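Local coordinates for Red carotenoid protein (RCP) (Nostoc sp., PDB 5FCY) that binds carotenoids such as beta-carotene in an all-helical fold and probably takes part in cyanobacterial photoprotection, at residues A[23-28]-A[122-127]. Sequence-based numbering, arbitrary orientation.
Sequences VDEQLA and KLSSES. With BCR (beta-carotene), chain B.
The N-terminal end of helix 125-136 is held against helix 23-35 by the carboxylate of E25, within the all-helical fold of the orange carotenoid protein N-terminal family. S124 occupies the N-cap: its OG accepts from E126 N, and its own backbone N-H donates to E25 OE2 at 2.9 Å and 161°, on the syn lone pair. The anti lone pair of the same oxygen receives S127 OG at 2.6 Å, so one carboxylate oxygen grips both the cap residue and the first helical turn. With CG anti to the backbone N (chi1 -170°) and a bend at chi2 (70°), the E25 chain swings its end across to these donors. The other oxygen, OE1, bonds to Y121 OH and weakly to a water that also donates to K122 O. Replacing E25 by alanine would probably leave S124 N and S127 OG without their shared acceptor and weaken the hold on this helix start. An adjoining flank of helix 23-35 faces beta-carotene, where D24, salt-bridged to R76, brings CB to 3.6 Å from ligand C4. Beside the polar grip lies a small apolar contact, A28 CB meeting the CD2 methyl of L123 at 3.7 Å.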
loop_
_atom_site.group_PDB
_atom_site.type_symbol
_atom_site.label_atom_id
_atom_site.label_comp_id
_atom_site.label_asym_id
_atom_site.label_seq_id
_atom_site.Cartn_x
_atom_site.Cartn_y
_atom_site.Cartn_z
ATOM N N VAL A 23 -1.589 -5.253 -10.226
ATOM C CA VAL A 23 -1.137 -5.298 -8.836
ATOM C C VAL A 23 0.185 -4.560 -8.679
ATOM O O VAL A 23 0.356 -3.740 -7.768
ATOM C CB VAL A 23 -1.029 -6.755 -8.355
ATOM C CG1 VAL A 23 -0.461 -6.819 -6.942
ATOM C CG2 VAL A 23 -2.389 -7.411 -8.399
ATOM N N ASP A 24 1.150 -4.853 -9.551
ATOM C CA ASP A 24 2.435 -4.169 -9.481
ATOM C C ASP A 24 2.284 -2.684 -9.782
ATOM O O ASP A 24 2.950 -1.849 -9.160
ATOM C CB ASP A 24 3.424 -4.819 -10.444
ATOM C CG ASP A 24 4.001 -6.114 -9.903
ATOM O OD1 ASP A 24 3.712 -6.451 -8.735
ATOM O OD2 ASP A 24 4.754 -6.785 -10.641
ATOM N N GLU A 25 1.414 -2.337 -10.731
ATOM C CA GLU A 25 1.134 -0.932 -11.002
ATOM C C GLU A 25 0.558 -0.243 -9.772
ATOM O O GLU A 25 0.898 0.909 -9.477
ATOM C CB GLU A 25 0.171 -0.814 -12.184
ATOM C CG GLU A 25 0.000 0.596 -12.720
ATOM C CD GLU A 25 1.236 1.099 -13.438
ATOM O OE1 GLU A 25 2.219 0.335 -13.536
ATOM O OE2 GLU A 25 1.225 2.256 -13.905
ATOM N N GLN A 26 -0.321 -0.935 -9.042
ATOM C CA GLN A 26 -0.876 -0.378 -7.813
ATOM C C GLN A 26 0.224 -0.103 -6.798
ATOM O O GLN A 26 0.273 0.973 -6.191
ATOM C CB GLN A 26 -1.914 -1.335 -7.221
ATOM C CG GLN A 26 -3.206 -1.448 -8.022
ATOM C CD GLN A 26 -4.289 -2.232 -7.296
ATOM O OE1 GLN A 26 -4.613 -1.946 -6.144
ATOM N NE2 GLN A 26 -4.853 -3.226 -7.972
ATOM N N LEU A 27 1.114 -1.075 -6.595
ATOM C CA LEU A 27 2.197 -0.899 -5.636
ATOM C C LEU A 27 3.123 0.233 -6.056
ATOM O O LEU A 27 3.646 0.965 -5.207
ATOM C CB LEU A 27 2.973 -2.209 -5.488
ATOM C CG LEU A 27 2.276 -3.294 -4.667
ATOM C CD1 LEU A 27 2.844 -4.668 -4.990
ATOM C CD2 LEU A 27 2.410 -2.996 -3.181
ATOM N N ALA A 28 3.334 0.398 -7.363
ATOM C CA ALA A 28 4.182 1.483 -7.845
ATOM C C ALA A 28 3.563 2.837 -7.524
ATOM O O ALA A 28 4.242 3.741 -7.026
ATOM C CB ALA A 28 4.416 1.341 -9.349
ATOM N N LYS A 122 8.547 3.127 -14.578
ATOM C CA LYS A 122 7.844 4.357 -14.910
ATOM C C LYS A 122 6.345 4.093 -14.901
ATOM O O LYS A 122 5.885 3.051 -15.375
ATOM C CB LYS A 122 8.279 4.899 -16.277
ATOM C CG LYS A 122 9.721 5.374 -16.307
ATOM C CD LYS A 122 10.103 5.927 -17.669
ATOM C CE LYS A 122 11.547 6.403 -17.682
ATOM N NZ LYS A 122 11.960 6.927 -19.016
ATOM N N LEU A 123 5.591 5.040 -14.355
ATOM C CA LEU A 123 4.154 4.861 -14.224
ATOM C C LEU A 123 3.472 4.945 -15.582
ATOM O O LEU A 123 3.872 5.724 -16.454
ATOM C CB LEU A 123 3.569 5.913 -13.282
ATOM C CG LEU A 123 4.047 5.883 -11.828
ATOM C CD1 LEU A 123 3.339 6.965 -11.027
ATOM C CD2 LEU A 123 3.817 4.516 -11.199
ATOM N N SER A 124 2.438 4.127 -15.759
ATOM C CA SER A 124 1.604 4.206 -16.946
ATOM C C SER A 124 1.010 5.605 -17.087
ATOM O O SER A 124 0.981 6.398 -16.142
ATOM C CB SER A 124 0.483 3.171 -16.875
ATOM O OG SER A 124 -0.564 3.495 -17.775
ATOM N N SER A 125 0.526 5.901 -18.295
ATOM C CA SER A 125 -0.144 7.175 -18.529
ATOM C C SER A 125 -1.319 7.354 -17.576
ATOM O O SER A 125 -1.540 8.448 -17.046
ATOM C CB SER A 125 -0.613 7.258 -19.982
ATOM O OG SER A 125 -1.330 8.457 -20.221
ATOM N N GLU A 126 -2.079 6.280 -17.345
ATOM C CA GLU A 126 -3.222 6.345 -16.440
ATOM C C GLU A 126 -2.777 6.607 -15.005
ATOM O O GLU A 126 -3.383 7.423 -14.300
ATOM C CB GLU A 126 -4.019 5.041 -16.526
ATOM C CG GLU A 126 -5.339 5.052 -15.770
ATOM C CD GLU A 126 -6.062 3.716 -15.824
ATOM O OE1 GLU A 126 -5.566 2.788 -16.500
ATOM O OE2 GLU A 126 -7.129 3.593 -15.186
ATOM N N SER A 127 -1.720 5.927 -14.556
ATOM C CA SER A 127 -1.273 6.070 -13.175
ATOM C C SER A 127 -0.757 7.478 -12.904
ATOM O O SER A 127 -1.115 8.096 -11.895
ATOM C CB SER A 127 -0.193 5.034 -12.868
ATOM O OG SER A 127 -0.726 3.725 -12.912
HETATM C C1 BCR B . 8.490 -5.041 -7.877
HETATM C C2 BCR B . 9.009 -4.970 -9.311
HETATM C C3 BCR B . 7.929 -4.683 -10.349
HETATM C C4 BCR B . 6.841 -3.775 -9.791
HETATM C C5 BCR B . 7.342 -3.056 -8.563
HETATM C C6 BCR B . 7.717 -3.787 -7.515
HETATM C C7 BCR B . 7.440 -3.460 -6.078
HETATM C C8 BCR B . 6.760 -2.394 -5.606
HETATM C C9 BCR B . 6.546 -2.180 -4.143
HETATM C C10 BCR B . 5.898 -1.060 -3.729
HETATM C C11 BCR B . 5.608 -0.719 -2.325
HETATM C C33 BCR B . 7.454 -1.569 -8.601
HETATM C C31 BCR B . 9.699 -5.255 -6.968
HETATM C C32 BCR B . 7.543 -6.225 -7.781
HETATM C C34 BCR B . 7.066 -3.222 -3.188
HETATM C C12 BCR B . 4.940 0.409 -2.027
HETATM C C13 BCR B . 4.608 0.805 -0.634
HETATM C C14 BCR B . 3.936 1.969 -0.424
HETATM C C15 BCR B . 3.535 2.484 0.893
HETATM C C16 BCR B . 2.889 3.652 1.029
HETATM C C17 BCR B . 2.514 4.120 2.372
HETATM C C18 BCR B . 1.874 5.279 2.623
HETATM C C19 BCR B . 1.557 5.592 4.042
HETATM C C20 BCR B . 0.858 6.663 4.440
HETATM C C21 BCR B . 0.593 6.876 5.870
HETATM C C22 BCR B . -0.074 7.948 6.342
HETATM C C23 BCR B . -0.254 8.063 7.817
HETATM C C24 BCR B . -0.800 9.134 8.408
HETATM C C25 BCR B . -0.970 9.272 9.883
HETATM C C26 BCR B . -0.537 8.373 10.769
HETATM C C27 BCR B . -1.542 7.734 11.700
HETATM C C28 BCR B . -2.712 8.688 11.901
HETATM C C29 BCR B . -2.257 10.142 11.837
HETATM C C30 BCR B . -1.659 10.485 10.474
HETATM C C35 BCR B . 5.026 -0.119 0.476
HETATM C C36 BCR B . 1.513 6.190 1.482
HETATM C C37 BCR B . -0.567 8.970 5.357
HETATM C C38 BCR B . 0.930 8.060 10.927
HETATM C C39 BCR B . -0.616 11.584 10.622
HETATM C C40 BCR B . -2.782 10.986 9.573
HETATM O O HOH W 1 4.014 1.407 -16.119
#